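Side-chain contacts in acyltransferase (PDB 4Q38), which probably transfers long acyl chains from acyl-coenzyme A to the amino sugar of teicoplanin-type glycopeptide antibiotics: residues A[308-311]-A[315-318]; A[262-267]-A[271-276]. All coordinates share one frame; numbering follows the deposited sequence.

Interaction 1 (A[308-311]-A[315-318]); sequences LPQR and ERAV
Arg311 and Glu315 meet with their flat groups almost at right angles: the carboxylate and guanidinium planes are 82° apart, and Glu315 OE1 sits above the centre of one guanidinium face. The charges are joined by a salt bridge from Arg311 NH2 to Glu315 OE2, 2.8 Å long. Glu315 runs extended beyond CG (chi2 169°), which carries its carboxylate out past the backbone of Pro309, whose O lies 3.5 Å from Glu315 CB; the arginine chain instead bends at chi3 to bring its head back over the acid. OE2 thus carries the salt bridge, while OE1, over the guanidinium face, also takes the N-H of Ser312.

Gln310 and Arg316 form the second pairing, and here each side chain reaches for backbone oxygens. Arg316 NH1 donates to Gln310 O at 3.2 Å, close to the guanidinium plane but from above the carbonyl plane, and more weakly to Arg311 O at 2.9 Å. Folded at chi2 (-78°), Gln310 turns its amide back so that NE2 donates to Pro309 O at 2.9 Å. The same nitrogen makes a weak bond to Glu315 O across the contact. Gln310 OE1 lies alongside the first turn of the helix, 3.7 Å from Arg316 CA.

The buried Glu315 packs on Val297 and Phe298 of helix 290-298 and touches coenzyme A. Its bond back to Ser312, directly before helix 313-323, is the glutamate half of a capping box, placed beside the coenzyme in the GNAT-like domain.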
ATOM      1  N   LEU A 308      23.398  -9.441  -0.156  1.00 57.62           N
ATOM      2  CA  LEU A 308      21.989  -9.727   0.106  1.00 51.96           C
ATOM      3  C   LEU A 308      21.839 -11.206   0.464  1.00 50.97           C
ATOM      4  O   LEU A 308      22.652 -12.028   0.025  1.00 51.64           O
ATOM      5  CB  LEU A 308      21.122  -9.359  -1.107  1.00 49.03           C
ATOM      6  CG  LEU A 308      20.949  -7.870  -1.440  1.00 48.14           C
ATOM      7  CD1 LEU A 308      20.255  -7.676  -2.781  1.00 45.59           C
ATOM      8  CD2 LEU A 308      20.200  -7.132  -0.338  1.00 46.52           C
ATOM      9  N   PRO A 309      20.813 -11.555   1.269  1.00 49.25           N
ATOM     10  CA  PRO A 309      20.637 -12.961   1.662  1.00 48.36           C
ATOM     11  C   PRO A 309      20.428 -13.918   0.477  1.00 48.14           C
ATOM     12  O   PRO A 309      19.971 -13.503  -0.592  1.00 45.87           O
ATOM     13  CB  PRO A 309      19.393 -12.931   2.564  1.00 48.95           C
ATOM     14  CG  PRO A 309      18.729 -11.619   2.302  1.00 48.86           C
ATOM     15  CD  PRO A 309      19.823 -10.673   1.917  1.00 49.13           C
ATOM     16  N   GLN A 310      20.775 -15.186   0.679  1.00 47.71           N
ATOM     17  CA  GLN A 310      20.692 -16.200  -0.371  1.00 49.11           C
ATOM     18  C   GLN A 310      20.099 -17.488   0.181  1.00 47.93           C
ATOM     19  O   GLN A 310      20.429 -18.585  -0.278  1.00 50.00           O
ATOM     20  CB  GLN A 310      22.079 -16.469  -0.975  1.00 48.49           C
ATOM     21  CG  GLN A 310      22.716 -15.271  -1.660  1.00 48.53           C
ATOM     22  CD  GLN A 310      22.150 -15.011  -3.048  1.00 51.66           C
ATOM     23  OE1 GLN A 310      22.607 -15.589  -4.035  1.00 49.84           O
ATOM     24  NE2 GLN A 310      21.162 -14.122  -3.131  1.00 50.16           N
ATOM     25  N   ARG A 311      19.217 -17.345   1.166  1.00 47.46           N
ATOM     26  CA  ARG A 311      18.608 -18.487   1.848  1.00 48.66           C
ATOM     27  C   ARG A 311      17.565 -19.241   1.012  1.00 47.85           C
ATOM     28  O   ARG A 311      17.509 -20.472   1.064  1.00 47.46           O
ATOM     29  CB  ARG A 311      17.998 -18.049   3.184  1.00 53.25           C
ATOM     30  CG  ARG A 311      19.009 -17.549   4.212  1.00 58.19           C
ATOM     31  CD  ARG A 311      18.338 -16.763   5.334  1.00 61.97           C
ATOM     32  NE  ARG A 311      17.933 -15.420   4.906  1.00 65.36           N
ATOM     33  CZ  ARG A 311      16.708 -15.081   4.505  1.00 65.04           C
ATOM     34  NH1 ARG A 311      15.732 -15.983   4.470  1.00 67.14           N
ATOM     35  NH2 ARG A 311      16.454 -13.831   4.136  1.00 62.40           N
ATOM     36  N   GLU A 315      15.563 -15.789  -3.740  1.00 34.28           N
ATOM     37  CA  GLU A 315      16.664 -14.878  -3.417  1.00 35.46           C
ATOM     38  C   GLU A 315      17.887 -15.176  -4.289  1.00 36.14           C
ATOM     39  O   GLU A 315      18.506 -14.257  -4.835  1.00 37.56           O
ATOM     40  CB  GLU A 315      17.041 -14.972  -1.933  1.00 36.35           C
ATOM     41  CG  GLU A 315      16.026 -14.351  -0.981  1.00 37.76           C
ATOM     42  CD  GLU A 315      16.290 -14.685   0.479  1.00 40.70           C
ATOM     43  OE1 GLU A 315      16.913 -15.734   0.767  1.00 40.67           O
ATOM     44  OE2 GLU A 315      15.865 -13.898   1.353  1.00 40.87           O
ATOM     45  N   ARG A 316      18.218 -16.460  -4.424  1.00 36.73           N
ATOM     46  CA  ARG A 316      19.346 -16.894  -5.269  1.00 37.27           C
ATOM     47  C   ARG A 316      19.056 -16.599  -6.739  1.00 36.70           C
ATOM     48  O   ARG A 316      19.938 -16.170  -7.471  1.00 36.68           O
ATOM     49  CB  ARG A 316      19.657 -18.381  -5.052  1.00 38.44           C
ATOM     50  CG  ARG A 316      20.134 -18.694  -3.636  1.00 42.33           C
ATOM     51  CD  ARG A 316      20.643 -20.118  -3.451  1.00 42.74           C
ATOM     52  NE  ARG A 316      19.604 -21.137  -3.621  1.00 43.62           N
ATOM     53  CZ  ARG A 316      18.778 -21.564  -2.666  1.00 45.74           C
ATOM     54  NH1 ARG A 316      18.834 -21.059  -1.437  1.00 46.89           N
ATOM     55  NH2 ARG A 316      17.886 -22.509  -2.940  1.00 44.84           N
ATOM     56  N   ALA A 317      17.802 -16.805  -7.145  1.00 36.81           N
ATOM     57  CA  ALA A 317      17.357 -16.534  -8.509  1.00 35.27           C
ATOM     58  C   ALA A 317      17.505 -15.073  -8.904  1.00 35.45           C
ATOM     59  O   ALA A 317      18.105 -14.767  -9.942  1.00 35.79           O
ATOM     60  CB  ALA A 317      15.914 -16.987  -8.695  1.00 35.25           C
ATOM     61  N   VAL A 318      16.958 -14.167  -8.084  1.00 34.92           N
ATOM     62  CA  VAL A 318      16.982 -12.740  -8.414  1.00 33.52           C
ATOM     63  C   VAL A 318      18.415 -12.262  -8.652  1.00 33.92           C
ATOM     64  O   VAL A 318      18.678 -11.521  -9.603  1.00 34.46           O
ATOM     65  CB  VAL A 318      16.302 -11.855  -7.334  1.00 33.38           C
ATOM     66  CG1 VAL A 318      16.425 -10.379  -7.700  1.00 33.39           C
ATOM     67  CG2 VAL A 318      14.837 -12.231  -7.174  1.00 32.98           C
TER

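Interaction 2 (A[262-267]-A[271-276]); sequences LTEDSN and LARFWT. With COA (coenzyme A), chain D.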
ATOM      1  N   LEU A 262      12.829 -21.254 -10.501  1.00 36.75           N
ATOM      2  CA  LEU A 262      11.952 -21.830  -9.491  1.00 38.34           C
ATOM      3  C   LEU A 262      11.449 -23.181  -9.945  1.00 41.97           C
ATOM      4  O   LEU A 262      11.221 -23.393 -11.135  1.00 42.35           O
ATOM      5  CB  LEU A 262      10.780 -20.896  -9.190  1.00 35.54           C
ATOM      6  CG  LEU A 262      11.147 -19.490  -8.698  1.00 35.16           C
ATOM      7  CD1 LEU A 262       9.893 -18.645  -8.504  1.00 33.55           C
ATOM      8  CD2 LEU A 262      11.976 -19.541  -7.421  1.00 34.83           C
ATOM      9  N   THR A 263      11.277 -24.093  -8.996  1.00 44.00           N
ATOM     10  CA  THR A 263      10.863 -25.447  -9.332  1.00 47.41           C
ATOM     11  C   THR A 263       9.346 -25.600  -9.306  1.00 46.77           C
ATOM     12  O   THR A 263       8.610 -24.631  -9.091  1.00 43.80           O
ATOM     13  CB  THR A 263      11.558 -26.510  -8.449  1.00 50.04           C
ATOM     14  OG1 THR A 263      11.464 -26.134  -7.074  1.00 51.03           O
ATOM     15  CG2 THR A 263      13.033 -26.635  -8.821  1.00 53.23           C
ATOM     16  N   GLU A 264       8.896 -26.825  -9.548  1.00 47.34           N
ATOM     17  CA  GLU A 264       7.483 -27.147  -9.661  1.00 48.41           C
ATOM     18  C   GLU A 264       6.707 -26.976  -8.364  1.00 45.07           C
ATOM     19  O   GLU A 264       5.491 -26.822  -8.383  1.00 47.50           O
ATOM     20  CB  GLU A 264       7.318 -28.576 -10.186  1.00 50.72           C
ATOM     21  CG  GLU A 264       7.466 -28.664 -11.694  1.00 53.71           C
ATOM     22  CD  GLU A 264       6.569 -27.668 -12.403  1.00 54.62           C
ATOM     23  OE1 GLU A 264       5.330 -27.799 -12.280  1.00 56.68           O
ATOM     24  OE2 GLU A 264       7.101 -26.749 -13.065  1.00 54.76           O
ATOM     25  N   ASP A 265       7.416 -27.010  -7.245  1.00 44.12           N
ATOM     26  CA  ASP A 265       6.786 -26.839  -5.944  1.00 45.05           C
ATOM     27  C   ASP A 265       6.515 -25.358  -5.627  1.00 41.11           C
ATOM     28  O   ASP A 265       5.805 -25.052  -4.670  1.00 42.61           O
ATOM     29  CB  ASP A 265       7.620 -27.505  -4.844  1.00 48.72           C
ATOM     30  CG  ASP A 265       9.001 -26.896  -4.702  1.00 52.56           C
ATOM     31  OD1 ASP A 265       9.565 -26.449  -5.723  1.00 55.32           O
ATOM     32  OD2 ASP A 265       9.528 -26.863  -3.570  1.00 54.62           O
ATOM     33  N   SER A 266       7.054 -24.453  -6.444  1.00 35.64           N
ATOM     34  CA  SER A 266       6.834 -23.015  -6.250  1.00 33.22           C
ATOM     35  C   SER A 266       5.357 -22.664  -6.415  1.00 31.94           C
ATOM     36  O   SER A 266       4.719 -23.052  -7.399  1.00 33.25           O
ATOM     37  CB  SER A 266       7.700 -22.189  -7.205  1.00 33.76           C
ATOM     38  OG  SER A 266       7.215 -20.855  -7.334  1.00 31.52           O
ATOM     39  N   ASN A 267       4.812 -21.956  -5.429  1.00 29.60           N
ATOM     40  CA  ASN A 267       3.440 -21.451  -5.505  1.00 28.33           C
ATOM     41  C   ASN A 267       3.246 -20.472  -6.665  1.00 27.80           C
ATOM     42  O   ASN A 267       2.243 -20.541  -7.373  1.00 27.40           O
ATOM     43  CB  ASN A 267       3.041 -20.796  -4.177  1.00 27.35           C
ATOM     44  CG  ASN A 267       2.943 -21.807  -3.046  1.00 27.84           C
ATOM     45  OD1 ASN A 267       2.456 -22.914  -3.246  1.00 27.01           O
ATOM     46  ND2 ASN A 267       3.415 -21.434  -1.860  1.00 26.00           N
ATOM     47  N   LEU A 271       0.618 -21.182  -9.752  1.00 27.43           N
ATOM     48  CA  LEU A 271      -0.518 -20.273  -9.895  1.00 27.17           C
ATOM     49  C   LEU A 271      -0.438 -19.347 -11.119  1.00 27.55           C
ATOM     50  O   LEU A 271      -1.469 -19.036 -11.713  1.00 27.39           O
ATOM     51  CB  LEU A 271      -0.752 -19.461  -8.607  1.00 26.56           C
ATOM     52  CG  LEU A 271      -1.086 -20.269  -7.339  1.00 26.25           C
ATOM     53  CD1 LEU A 271      -1.060 -19.358  -6.115  1.00 25.98           C
ATOM     54  CD2 LEU A 271      -2.426 -20.979  -7.473  1.00 26.81           C
ATOM     55  N   ALA A 272       0.767 -18.916 -11.496  1.00 28.73           N
ATOM     56  CA  ALA A 272       0.939 -18.082 -12.708  1.00 30.74           C
ATOM     57  C   ALA A 272       0.443 -18.796 -13.968  1.00 31.43           C
ATOM     58  O   ALA A 272       0.091 -18.149 -14.959  1.00 31.16           O
ATOM     59  CB  ALA A 272       2.392 -17.638 -12.881  1.00 30.04           C
ATOM     60  N   ARG A 273       0.414 -20.128 -13.916  1.00 33.26           N
ATOM     61  CA  ARG A 273      -0.080 -20.957 -15.029  1.00 36.06           C
ATOM     62  C   ARG A 273      -1.547 -20.727 -15.379  1.00 36.78           C
ATOM     63  O   ARG A 273      -1.958 -20.958 -16.519  1.00 36.98           O
ATOM     64  CB  ARG A 273       0.167 -22.447 -14.754  1.00 38.83           C
ATOM     65  CG  ARG A 273       1.506 -22.924 -15.288  1.00 42.05           C
ATOM     66  CD  ARG A 273       1.908 -24.268 -14.706  1.00 45.22           C
ATOM     67  NE  ARG A 273       3.319 -24.545 -14.976  1.00 46.53           N
ATOM     68  CZ  ARG A 273       4.091 -25.336 -14.235  1.00 47.13           C
ATOM     69  NH1 ARG A 273       3.599 -25.938 -13.161  1.00 52.05           N
ATOM     70  NH2 ARG A 273       5.361 -25.517 -14.562  1.00 49.00           N
ATOM     71  N   PHE A 274      -2.335 -20.268 -14.410  1.00 33.92           N
ATOM     72  CA  PHE A 274      -3.725 -19.912 -14.673  1.00 33.86           C
ATOM     73  C   PHE A 274      -3.887 -18.533 -15.339  1.00 32.53           C
ATOM     74  O   PHE A 274      -4.959 -18.214 -15.846  1.00 30.73           O
ATOM     75  CB  PHE A 274      -4.549 -19.967 -13.383  1.00 37.29           C
ATOM     76  CG  PHE A 274      -4.616 -21.335 -12.750  1.00 42.47           C
ATOM     77  CD1 PHE A 274      -5.378 -22.348 -13.322  1.00 44.76           C
ATOM     78  CD2 PHE A 274      -3.937 -21.600 -11.563  1.00 44.93           C
ATOM     79  CE1 PHE A 274      -5.449 -23.604 -12.731  1.00 48.58           C
ATOM     80  CE2 PHE A 274      -4.006 -22.854 -10.966  1.00 46.80           C
ATOM     81  CZ  PHE A 274      -4.761 -23.858 -11.550  1.00 46.95           C
ATOM     82  N   TRP A 275      -2.833 -17.719 -15.332  1.00 29.76           N
ATOM     83  CA  TRP A 275      -2.917 -16.344 -15.829  1.00 29.40           C
ATOM     84  C   TRP A 275      -2.696 -16.225 -17.310  1.00 28.12           C
ATOM     85  O   TRP A 275      -1.915 -16.971 -17.887  1.00 29.10           O
ATOM     86  CB  TRP A 275      -1.938 -15.446 -15.071  1.00 29.17           C
ATOM     87  CG  TRP A 275      -2.437 -15.192 -13.677  1.00 28.81           C
ATOM     88  CD1 TRP A 275      -2.509 -16.099 -12.622  1.00 29.04           C
ATOM     89  CD2 TRP A 275      -2.995 -13.938 -13.148  1.00 29.68           C
ATOM     90  NE1 TRP A 275      -3.061 -15.509 -11.509  1.00 29.11           N
ATOM     91  CE2 TRP A 275      -3.378 -14.213 -11.758  1.00 28.57           C
ATOM     92  CE3 TRP A 275      -3.215 -12.663 -13.671  1.00 29.11           C
ATOM     93  CZ2 TRP A 275      -3.938 -13.236 -10.943  1.00 28.65           C
ATOM     94  CZ3 TRP A 275      -3.791 -11.694 -12.843  1.00 29.88           C
ATOM     95  CH2 TRP A 275      -4.136 -11.973 -11.506  1.00 28.95           C
ATOM     96  N   THR A 276      -3.395 -15.282 -17.928  1.00 28.41           N
ATOM     97  CA  THR A 276      -3.195 -14.947 -19.338  1.00 28.46           C
ATOM     98  C   THR A 276      -2.496 -13.598 -19.405  1.00 28.89           C
ATOM     99  O   THR A 276      -3.074 -12.581 -19.016  1.00 28.60           O
ATOM    100  CB  THR A 276      -4.533 -14.864 -20.090  1.00 28.66           C
ATOM    101  OG1 THR A 276      -5.262 -16.086 -19.914  1.00 28.44           O
ATOM    102  CG2 THR A 276      -4.306 -14.622 -21.591  1.00 29.35           C
TER
HETATM  103  N1A COA D 403      11.436 -13.120  -0.430  1.00 39.29           N
HETATM  104  C2A COA D 403      12.305 -14.138  -0.273  1.00 40.33           C
HETATM  105  N3A COA D 403      12.029 -15.410  -0.613  1.00 38.99           N
HETATM  106  C4A COA D 403      10.820 -15.729  -1.143  1.00 37.87           C
HETATM  107  C5A COA D 403       9.815 -14.669  -1.342  1.00 37.22           C
HETATM  108  C6A COA D 403      10.196 -13.295  -0.946  1.00 37.57           C
HETATM  109  N6A COA D 403       9.355 -12.242  -1.097  1.00 36.43           N
HETATM  110  N7A COA D 403       8.735 -15.269  -1.874  1.00 36.95           N
HETATM  111  C8A COA D 403       9.015 -16.586  -2.009  1.00 36.87           C
HETATM  112  N9A COA D 403      10.255 -16.859  -1.558  1.00 37.40           N
HETATM  113  C1B COA D 403      10.921 -18.183  -1.557  1.00 36.43           C
HETATM  114  C2B COA D 403      10.119 -19.270  -0.865  1.00 36.71           C
HETATM  115  O2B COA D 403      10.409 -19.304   0.528  1.00 37.57           O
HETATM  116  C3B COA D 403      10.574 -20.510  -1.606  1.00 36.08           C
HETATM  117  O3B COA D 403      11.879 -20.859  -1.140  1.00 38.92           O
HETATM  118  P3B COA D 403      12.518 -22.341  -1.277  1.00 39.08           P
HETATM  119  O7A COA D 403      11.776 -23.127  -0.239  1.00 39.41           O
HETATM  120  O8A COA D 403      13.979 -22.079  -1.023  1.00 39.93           O
HETATM  121  O9A COA D 403      12.239 -22.776  -2.696  1.00 41.36           O
HETATM  122  C4B COA D 403      10.716 -20.004  -3.037  1.00 35.19           C
HETATM  123  O4B COA D 403      11.062 -18.623  -2.911  1.00 34.78           O
HETATM  124  C5B COA D 403       9.458 -20.171  -3.895  1.00 32.34           C
HETATM  125  O5B COA D 403       8.378 -19.405  -3.334  1.00 31.51           O
HETATM  126  P1A COA D 403       6.859 -19.542  -3.830  1.00 29.12           P
HETATM  127  O1A COA D 403       6.215 -20.788  -3.286  1.00 28.40           O
HETATM  128  O2A COA D 403       6.862 -19.306  -5.317  1.00 28.45           O
HETATM  129  O3A COA D 403       6.171 -18.248  -3.133  1.00 29.50           O
HETATM  130  P2A COA D 403       5.545 -18.193  -1.651  1.00 28.83           P
HETATM  131  O4A COA D 403       4.107 -18.636  -1.707  1.00 27.58           O
HETATM  132  O5A COA D 403       6.454 -18.851  -0.647  1.00 28.72           O
HETATM  133  O6A COA D 403       5.618 -16.606  -1.385  1.00 29.18           O
HETATM  134  CBP COA D 403       4.604 -14.368  -1.524  1.00 30.28           C
HETATM  135  CCP COA D 403       4.869 -15.706  -2.208  1.00 28.99           C
HETATM  136  CDP COA D 403       3.861 -13.525  -2.548  1.00 29.03           C
HETATM  137  CEP COA D 403       3.736 -14.611  -0.306  1.00 29.27           C
HETATM  138  CAP COA D 403       5.936 -13.694  -1.115  1.00 29.57           C
HETATM  139  OAP COA D 403       6.798 -13.595  -2.251  1.00 29.57           O
HETATM  140  C9P COA D 403       5.837 -12.315  -0.492  1.00 29.54           C
HETATM  141  O9P COA D 403       5.476 -12.187   0.666  1.00 30.15           O
HETATM  142  N8P COA D 403       6.195 -11.270  -1.246  1.00 29.07           N
HETATM  143  C7P COA D 403       5.990  -9.893  -0.829  1.00 28.37           C
HETATM  144  C6P COA D 403       4.652  -9.359  -1.337  1.00 29.01           C
HETATM  145  C5P COA D 403       4.638  -9.287  -2.856  1.00 28.13           C
HETATM  146  O5P COA D 403       5.654  -9.515  -3.503  1.00 26.79           O
HETATM  147  N4P COA D 403       3.464  -8.988  -3.419  1.00 27.76           N
HETATM  148  C3P COA D 403       3.339  -8.648  -4.833  1.00 29.20           C
HETATM  149  C2P COA D 403       3.786  -7.230  -5.152  1.00 30.95           C
HETATM  150  S1P COA D 403       3.602  -6.890  -6.935  1.00 35.24           S
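The pyrophosphate-binding N-terminus of helix 267-272, as used by GNAT enzymes to hold coenzyme A, includes the helical bond from Leu271 N to Asn267 O, 3.0 Å. The leucine side chain leans over the same carbonyl, its CG 3.3 Å from Asn267 O, and packs on Leu219, and on Pro221 and Tyr224 of helix 221-238.

Ser266 is the N-cap: its OG accepts a hydrogen bond from Ile269 N and donates to coenzyme A O2A at 2.6 Å. A chi1 of 162° swings OG away from the serine's own N, to where it reaches both Ile269 N and the phosphate. Asn267 N donates to O1A on the same phosphorus at 2.8 Å, while Asn267 ND2 reaches the other phosphate at O4A, 2.9 Å away. Two consecutive residues thus grip both halves of the pyrophosphate.

Farther out, on the exposed side, Glu264 and Arg273 form an end-on bidentate salt bridge. Arg273 NH1 meets Glu264 OE1 at 2.7 Å and NH2 meets OE2 at 2.6 Å, each oxygen using its syn lone pair and lying near the guanidinium plane. Carboxylate and guanidinium are nearly coplanar, 23° apart, although the two side chains cross at about a right angle. Glu264 gets there by bending at chi2 (-52°), whereas Arg273 is extended from CG to NE.

The bridge ties the type I turn of Thr263 to Ser266 to that from Ala272 to Trp275, linking the two flanks of helix 267-272. Two matched bonds fix the rotation of both groups. The backbone N-H groups at the helix start, Ile268 N also bonding the coenzyme, would with the helix dipole favour the negative pyrophosphate.

Overall arrangement
Both contacts lie in the GNAT-like domain and face two parts of one coenzyme A molecule, its pyrophosphate and its adenosine 3'-phosphate end. Interaction 2 holds the pyrophosphate at the start of helix 267-272, whereas interaction 1 lies at the start of helix 313-323, beside the adenine and the 3'-phosphate. Their centres are about 19 Å apart, yet the nearest atoms come within about 5 Å without touching. Ser312 and Ser313, between the segments of interaction 1, are hydrogen-bonded to the coenzyme through their OG atoms. Toward the bound decanoyl glucosamine, Trp275 of interaction 2 touches that ligand, and the Leu271 side chain lies about 4 Å from it.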